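Local coordinates for ABC transporter binding protein AcbH (PDB 3OO8) that binds beta-D-galactopyranose as the extracellular solute receptor of a bacterial ABC transporter, at residues N198-G203 and F282-I287; D294-P299 and G362-V367. The protein carries 2 engineered substitutions. All blocks are in the same frame, centred on the assembly; numbering follows the deposited sequence.

Overall arrangement
Contacts 1 and 2 follow one another along the chain of this class 2 solute-binding fold: contact 1 joins the end of helix 191-201 to the loop after strand 279-282, and that same loop leads into strand 295-297, which contact 2 joins to the end of helix 352-363 and pairs with strand 366-368. Their centres lie about 11 Å apart. The two meet directly, through a probable hydrogen bond of 2.9 Å between R200 NH1 of contact 1 and Y295 O of contact 2. The side chains of F284 and M296 come within about 8 Å and 5 Å of the W142 side chain, which binds galactose; this places both contacts close to the sugar site.

Contact 1: N198-G203 and F282-I287; sequences NLRING and FVFPAI
R200, near the C-terminal end of helix 191-201, reaches across to the extended loop F282-I287 in this class 2 solute-binding fold, and its guanidinium meets backbone carbonyls edge-on. The group grips F284 O side-on with two nitrogens: NE at 2.9 Å and NH2 at 2.7 Å from F284 O, which lies in the guanidinium plane. The two donors approach this oxygen differently, NE from above the carbonyl plane, 57° out of it, and NH2 tilted by 21°. A weaker bond joins R200 NE to P285 O. Arginine suits the place because its flat head offers several N-H groups, enough to serve the carbonyls of both F284 and P285 while NH1 turns to Y295. The chain bends at chi2 (-80°), turning the head along the loop while CB stays beside I287.

The aliphatic part of the contact is made by I287, whose CD1 packs 3.9 Å from R200 CB, and whose CG2 meets I201 CG1 at 4.0 Å as the two isoleucines slant past each other. Being branched, I287 can present one methyl to each neighbour, so a single residue meets both R200 and I201. F284 turns its ring among F165 and F261. A water lies 2.8 Å from R200 O and accepts from I287 N at 2.9 Å.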
ATOM      1  N   ASN A 198      13.855  -2.828   3.668  1.00  9.73           N
ATOM      2  CA  ASN A 198      14.401  -3.120   2.335  1.00  9.92           C
ATOM      3  C   ASN A 198      14.446  -1.887   1.428  1.00 12.19           C
ATOM      4  O   ASN A 198      15.480  -1.622   0.771  1.00  9.32           O
ATOM      5  CB  ASN A 198      13.627  -4.291   1.697  1.00 10.61           C
ATOM      6  CG  ASN A 198      14.418  -5.011   0.616  1.00 11.21           C
ATOM      7  OD1 ASN A 198      15.650  -5.087   0.671  1.00 12.79           O
ATOM      8  ND2 ASN A 198      13.696  -5.637  -0.328  1.00 11.04           N
ATOM      9  N   LEU A 199      13.369  -1.097   1.418  1.00  9.79           N
ATOM     10  CA  LEU A 199      13.322   0.152   0.612  1.00  9.21           C
ATOM     11  C   LEU A 199      14.351   1.179   1.076  1.00  9.45           C
ATOM     12  O   LEU A 199      14.839   1.953   0.273  1.00 10.92           O
ATOM     13  CB  LEU A 199      11.942   0.804   0.729  1.00  9.26           C
ATOM     14  CG  LEU A 199      10.793   0.030   0.081  1.00 10.22           C
ATOM     15  CD1 LEU A 199       9.432   0.610   0.419  1.00 10.33           C
ATOM     16  CD2 LEU A 199      10.983  -0.004  -1.442  1.00  9.06           C
ATOM     17  N   ARG A 200      14.615   1.223   2.384  1.00  9.56           N
ATOM     18  CA  ARG A 200      15.563   2.201   2.939  1.00  8.07           C
ATOM     19  C   ARG A 200      17.023   1.765   2.817  1.00  9.73           C
ATOM     20  O   ARG A 200      17.880   2.635   2.713  1.00 13.34           O
ATOM     21  CB  ARG A 200      15.262   2.401   4.429  1.00  7.85           C
ATOM     22  CG  ARG A 200      13.962   3.164   4.619  1.00  7.68           C
ATOM     23  CD  ARG A 200      14.138   4.684   4.430  1.00  6.93           C
ATOM     24  NE  ARG A 200      12.926   5.416   4.825  1.00  9.50           N
ATOM     25  CZ  ARG A 200      11.863   5.591   4.048  1.00  9.98           C
ATOM     26  NH1 ARG A 200      11.843   5.137   2.791  1.00  7.20           N
ATOM     27  NH2 ARG A 200      10.820   6.241   4.520  1.00  9.96           N
ATOM     28  N   ILE A 201      17.295   0.457   2.865  1.00  9.80           N
ATOM     29  CA  ILE A 201      18.682  -0.077   2.788  1.00 10.44           C
ATOM     30  C   ILE A 201      19.096  -0.351   1.339  1.00 10.88           C
ATOM     31  O   ILE A 201      20.168   0.098   0.896  1.00 14.03           O
ATOM     32  CB  ILE A 201      18.805  -1.370   3.602  1.00 12.94           C
ATOM     33  CG1 ILE A 201      18.576  -1.009   5.063  1.00 13.00           C
ATOM     34  CG2 ILE A 201      20.217  -1.994   3.492  1.00 12.01           C
ATOM     35  CD1 ILE A 201      18.341  -2.222   5.966  1.00 15.56           C
ATOM     36  N   ASN A 202      18.226  -1.084   0.628  1.00 10.77           N
ATOM     37  CA  ASN A 202      18.507  -1.575  -0.726  1.00 11.01           C
ATOM     38  C   ASN A 202      17.839  -0.825  -1.876  1.00 11.22           C
ATOM     39  O   ASN A 202      18.295  -0.905  -3.028  1.00 12.00           O
ATOM     40  CB  ASN A 202      18.202  -3.074  -0.818  1.00  9.58           C
ATOM     41  CG  ASN A 202      19.013  -3.891   0.179  1.00 11.28           C
ATOM     42  OD1 ASN A 202      18.453  -4.648   0.995  1.00 16.52           O
ATOM     43  ND2 ASN A 202      20.321  -3.687   0.176  1.00 10.52           N
ATOM     44  N   GLY A 203      16.744  -0.119  -1.584  1.00 12.59           N
ATOM     45  CA  GLY A 203      16.091   0.695  -2.577  1.00 11.21           C
ATOM     46  C   GLY A 203      14.940  -0.015  -3.272  1.00 11.40           C
ATOM     47  O   GLY A 203      14.719  -1.215  -3.088  1.00 12.79           O
ATOM     48  N   PHE A 282       5.170  10.494  11.038  1.00 10.88           N
ATOM     49  CA  PHE A 282       6.340  10.849  10.241  1.00 10.86           C
ATOM     50  C   PHE A 282       6.718   9.664   9.368  1.00 10.31           C
ATOM     51  O   PHE A 282       6.381   8.530   9.682  1.00 10.71           O
ATOM     52  CB  PHE A 282       7.514  11.383  11.089  1.00 13.37           C
ATOM     53  CG  PHE A 282       7.998  10.432  12.186  1.00 10.51           C
ATOM     54  CD1 PHE A 282       8.890   9.409  11.871  1.00 11.29           C
ATOM     55  CD2 PHE A 282       7.581  10.578  13.498  1.00 15.07           C
ATOM     56  CE1 PHE A 282       9.359   8.553  12.823  1.00 14.43           C
ATOM     57  CE2 PHE A 282       8.040   9.702  14.461  1.00 12.78           C
ATOM     58  CZ  PHE A 282       8.939   8.688  14.124  1.00 12.05           C
ATOM     59  N   VAL A 283       7.353   9.919   8.216  1.00 10.03           N
ATOM     60  CA  VAL A 283       7.793   8.791   7.407  1.00  9.96           C
ATOM     61  C   VAL A 283       8.942   8.038   8.073  1.00  9.71           C
ATOM     62  O   VAL A 283       9.737   8.600   8.840  1.00 11.37           O
ATOM     63  CB  VAL A 283       8.144   9.222   5.953  1.00  8.03           C
ATOM     64  CG1 VAL A 283       6.975   9.988   5.392  1.00 11.85           C
ATOM     65  CG2 VAL A 283       9.412  10.087   5.878  1.00 10.05           C
ATOM     66  N   PHE A 284       9.044   6.748   7.774  1.00 10.08           N
ATOM     67  CA  PHE A 284      10.129   5.983   8.379  1.00  9.88           C
ATOM     68  C   PHE A 284      11.465   6.663   8.081  1.00 11.43           C
ATOM     69  O   PHE A 284      11.705   7.085   6.928  1.00 11.09           O
ATOM     70  CB  PHE A 284      10.122   4.561   7.839  1.00 10.13           C
ATOM     71  CG  PHE A 284      10.889   3.579   8.705  1.00 11.94           C
ATOM     72  CD1 PHE A 284      10.208   2.845   9.676  1.00 11.68           C
ATOM     73  CD2 PHE A 284      12.254   3.372   8.534  1.00 11.12           C
ATOM     74  CE1 PHE A 284      10.863   1.911  10.483  1.00 13.49           C
ATOM     75  CE2 PHE A 284      12.932   2.434   9.324  1.00 12.78           C
ATOM     76  CZ  PHE A 284      12.243   1.722  10.312  1.00 12.75           C
ATOM     77  N   PRO A 285      12.352   6.793   9.085  1.00  9.83           N
ATOM     78  CA  PRO A 285      13.609   7.550   8.873  1.00 12.05           C
ATOM     79  C   PRO A 285      14.551   6.976   7.815  1.00 12.00           C
ATOM     80  O   PRO A 285      14.450   5.807   7.448  1.00 11.56           O
ATOM     81  CB  PRO A 285      14.273   7.521  10.256  1.00 14.91           C
ATOM     82  CG  PRO A 285      13.071   7.480  11.183  1.00 20.44           C
ATOM     83  CD  PRO A 285      12.195   6.439  10.517  1.00 10.34           C
ATOM     84  N   ALA A 286      15.463   7.819   7.336  1.00 13.50           N
ATOM     85  CA  ALA A 286      16.430   7.425   6.304  1.00 13.40           C
ATOM     86  C   ALA A 286      17.496   6.542   6.943  1.00 15.30           C
ATOM     87  O   ALA A 286      17.933   6.794   8.095  1.00 14.84           O
ATOM     88  CB  ALA A 286      17.068   8.650   5.729  1.00 13.09           C
ATOM     89  N   ILE A 287      17.891   5.488   6.226  1.00 12.54           N
ATOM     90  CA  ILE A 287      18.994   4.647   6.650  1.00 11.94           C
ATOM     91  C   ILE A 287      20.172   4.827   5.699  1.00 13.59           C
ATOM     92  O   ILE A 287      21.260   5.198   6.108  1.00 14.84           O
ATOM     93  CB  ILE A 287      18.592   3.160   6.712  1.00 11.76           C
ATOM     94  CG1 ILE A 287      17.484   2.960   7.753  1.00 13.18           C
ATOM     95  CG2 ILE A 287      19.837   2.293   7.014  1.00 12.64           C
ATOM     96  CD1 ILE A 287      16.911   1.529   7.820  1.00 11.62           C
TER
HETATM   97  O   HOH W   1      17.156   5.279   3.435  1.00 13.02           O

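Contact 2: D294-P299 and G362-V367; sequences DYMDAP and GKCKSV
D294 and K365 extend alongside each other in one direction, bringing K365 NZ to 3.3 Å from D294 OD2 in a long, weak salt bridge. The lysine leaves with CG anti to its backbone N (chi1 -171°) and bends at chi3 (-46°), which brings NZ to the carboxylate. Their backbones also meet, through a weak bond from K365 N to D294 O of 2.9 Å.

Y295 lays one ring face over D294 CB, while S366 O lies at the ring edge, 3.5 Å from Y295 CD1. S366 is small enough to lie close beside the CD1-CE1 edge of the ring, its CB 3.6 Å from Y295 CD1; a water bonded to S366 OG makes a long, weak link to Y295 OH. On the side of the strand pair that carries M296 and V367, C364 SG packs against M296 CB at 3.8 Å. A298 is short enough for V367 to lie against it, with A298 CB 4.1 Å from V367 CG1.

The weakly bonded strands 295-297 and 366-368 run parallel, with M296 and V367 packed on I361 of helix 352-363 and M296 also touching P141 and V143 of strand 134-147.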
ATOM      1  N   ASP A 294      12.818   8.087  -0.092  1.00 10.95           N
ATOM      2  CA  ASP A 294      12.192   8.232  -1.407  1.00 12.25           C
ATOM      3  C   ASP A 294      11.042   7.296  -1.712  1.00 11.47           C
ATOM      4  O   ASP A 294      10.304   7.507  -2.678  1.00 12.72           O
ATOM      5  CB  ASP A 294      13.221   7.995  -2.497  1.00 12.67           C
ATOM      6  CG  ASP A 294      14.172   9.144  -2.660  1.00 17.79           C
ATOM      7  OD1 ASP A 294      13.805  10.290  -2.306  1.00 21.40           O
ATOM      8  OD2 ASP A 294      15.267   8.892  -3.208  1.00 22.58           O
ATOM      9  N   TYR A 295      10.902   6.251  -0.905  1.00 10.56           N
ATOM     10  CA  TYR A 295       9.980   5.161  -1.225  1.00  8.43           C
ATOM     11  C   TYR A 295       9.077   4.851  -0.052  1.00  9.84           C
ATOM     12  O   TYR A 295       9.457   5.049   1.112  1.00 10.16           O
ATOM     13  CB  TYR A 295      10.782   3.915  -1.625  1.00 10.81           C
ATOM     14  CG  TYR A 295      11.751   4.190  -2.732  1.00 11.20           C
ATOM     15  CD1 TYR A 295      11.294   4.674  -3.954  1.00 10.69           C
ATOM     16  CD2 TYR A 295      13.125   3.950  -2.565  1.00  9.57           C
ATOM     17  CE1 TYR A 295      12.180   4.956  -4.980  1.00 12.53           C
ATOM     18  CE2 TYR A 295      14.015   4.218  -3.574  1.00 13.25           C
ATOM     19  CZ  TYR A 295      13.542   4.704  -4.774  1.00 13.04           C
ATOM     20  OH  TYR A 295      14.422   4.968  -5.795  1.00 15.67           O
ATOM     21  N   MET A 296       7.881   4.354  -0.338  1.00  8.95           N
ATOM     22  CA  MET A 296       6.916   4.023   0.721  1.00  8.45           C
ATOM     23  C   MET A 296       5.986   2.945   0.173  1.00  9.22           C
ATOM     24  O   MET A 296       5.693   2.957  -1.025  1.00  8.84           O
ATOM     25  CB  MET A 296       6.021   5.254   1.006  1.00  8.76           C
ATOM     26  CG  MET A 296       5.167   5.107   2.285  1.00 10.61           C
ATOM     27  SD  MET A 296       3.857   6.374   2.287  1.00 11.35           S
ATOM     28  CE  MET A 296       4.791   7.862   2.624  1.00 10.11           C
ATOM     29  N   ASP A 297       5.505   2.047   1.022  1.00  7.31           N
ATOM     30  CA  ASP A 297       4.360   1.204   0.666  1.00  7.42           C
ATOM     31  C   ASP A 297       3.118   2.113   0.733  1.00  9.53           C
ATOM     32  O   ASP A 297       2.783   2.637   1.806  1.00  9.81           O
ATOM     33  CB  ASP A 297       4.143   0.105   1.752  1.00  7.22           C
ATOM     34  CG  ASP A 297       4.916  -1.205   1.494  1.00  9.02           C
ATOM     35  OD1 ASP A 297       5.302  -1.546   0.343  1.00  8.39           O
ATOM     36  OD2 ASP A 297       5.122  -1.932   2.487  1.00 10.09           O
ATOM     37  N   ALA A 298       2.443   2.300  -0.396  1.00  9.39           N
ATOM     38  CA  ALA A 298       1.189   3.074  -0.416  1.00  9.49           C
ATOM     39  C   ALA A 298       0.236   2.326  -1.342  1.00  9.82           C
ATOM     40  O   ALA A 298       0.141   2.621  -2.541  1.00 10.26           O
ATOM     41  CB  ALA A 298       1.444   4.520  -0.873  1.00 11.19           C
ATOM     42  N   PRO A 299      -0.461   1.304  -0.821  1.00  8.10           N
ATOM     43  CA  PRO A 299      -1.294   0.440  -1.673  1.00  9.38           C
ATOM     44  C   PRO A 299      -2.336   1.223  -2.491  1.00 10.05           C
ATOM     45  O   PRO A 299      -3.174   1.927  -1.918  1.00 10.26           O
ATOM     46  CB  PRO A 299      -1.979  -0.499  -0.661  1.00  9.66           C
ATOM     47  CG  PRO A 299      -0.995  -0.552   0.491  1.00 11.66           C
ATOM     48  CD  PRO A 299      -0.449   0.855   0.591  1.00  8.36           C
ATOM     49  N   GLY A 362       3.028  12.093  -2.100  1.00 13.52           N
ATOM     50  CA  GLY A 362       3.417  12.814  -3.323  1.00 15.67           C
ATOM     51  C   GLY A 362       4.903  13.104  -3.469  1.00 15.12           C
ATOM     52  O   GLY A 362       5.402  13.259  -4.591  1.00 16.42           O
ATOM     53  N   LYS A 363       5.608  13.150  -2.349  1.00 14.63           N
ATOM     54  CA  LYS A 363       7.067  13.355  -2.363  1.00 15.09           C
ATOM     55  C   LYS A 363       7.833  12.110  -2.821  1.00 16.02           C
ATOM     56  O   LYS A 363       8.959  12.227  -3.319  1.00 19.08           O
ATOM     57  CB  LYS A 363       7.562  13.773  -0.966  1.00 14.12           C
ATOM     58  CG  LYS A 363       7.109  15.139  -0.518  1.00 16.01           C
ATOM     59  CD  LYS A 363       7.436  15.239   0.991  1.00 19.44           C
ATOM     60  CE  LYS A 363       7.168  16.564   1.557  1.00 25.11           C
ATOM     61  NZ  LYS A 363       7.493  16.448   3.012  1.00 18.90           N
ATOM     62  N   CYS A 364       7.234  10.924  -2.714  1.00 12.86           N
ATOM     63  CA  CYS A 364       7.951   9.715  -3.084  1.00 13.85           C
ATOM     64  C   CYS A 364       8.221   9.587  -4.592  1.00 13.44           C
ATOM     65  O   CYS A 364       7.330   9.791  -5.414  1.00 17.76           O
ATOM     66  CB  CYS A 364       7.172   8.486  -2.650  1.00 11.46           C
ATOM     67  SG  CYS A 364       7.049   8.363  -0.855  1.00 14.56           S
ATOM     68  N   LYS A 365       9.449   9.211  -4.923  1.00 12.22           N
ATOM     69  CA  LYS A 365       9.877   8.952  -6.303  1.00 14.60           C
ATOM     70  C   LYS A 365       9.105   7.759  -6.904  1.00 15.09           C
ATOM     71  O   LYS A 365       8.741   7.766  -8.089  1.00 13.13           O
ATOM     72  CB  LYS A 365      11.385   8.660  -6.285  1.00 15.52           C
ATOM     73  CG  LYS A 365      12.050   8.583  -7.631  1.00 27.27           C
ATOM     74  CD  LYS A 365      13.568   8.692  -7.434  1.00 32.35           C
ATOM     75  CE  LYS A 365      13.902   9.834  -6.472  1.00 39.88           C
ATOM     76  NZ  LYS A 365      15.371  10.083  -6.294  1.00 37.15           N
ATOM     77  N   SER A 366       8.881   6.741  -6.078  1.00 12.91           N
ATOM     78  CA  SER A 366       8.152   5.516  -6.442  1.00 11.79           C
ATOM     79  C   SER A 366       7.422   5.031  -5.215  1.00 13.00           C
ATOM     80  O   SER A 366       7.891   5.258  -4.095  1.00  9.82           O
ATOM     81  CB  SER A 366       9.115   4.389  -6.847  1.00 13.57           C
ATOM     82  OG  SER A 366       9.781   4.716  -8.055  1.00 15.38           O
ATOM     83  N   VAL A 367       6.278   4.379  -5.409  1.00 11.25           N
ATOM     84  CA  VAL A 367       5.596   3.774  -4.263  1.00 12.51           C
ATOM     85  C   VAL A 367       5.408   2.298  -4.525  1.00 11.87           C
ATOM     86  O   VAL A 367       5.023   1.890  -5.628  1.00 12.40           O
ATOM     87  CB  VAL A 367       4.217   4.429  -3.893  1.00 13.32           C
ATOM     88  CG1 VAL A 367       4.428   5.840  -3.322  1.00 14.56           C
ATOM     89  CG2 VAL A 367       3.241   4.397  -5.043  1.00 13.33           C
TER
HETATM   90  O   HOH W   2      12.295   5.514  -8.438  1.00 28.59           O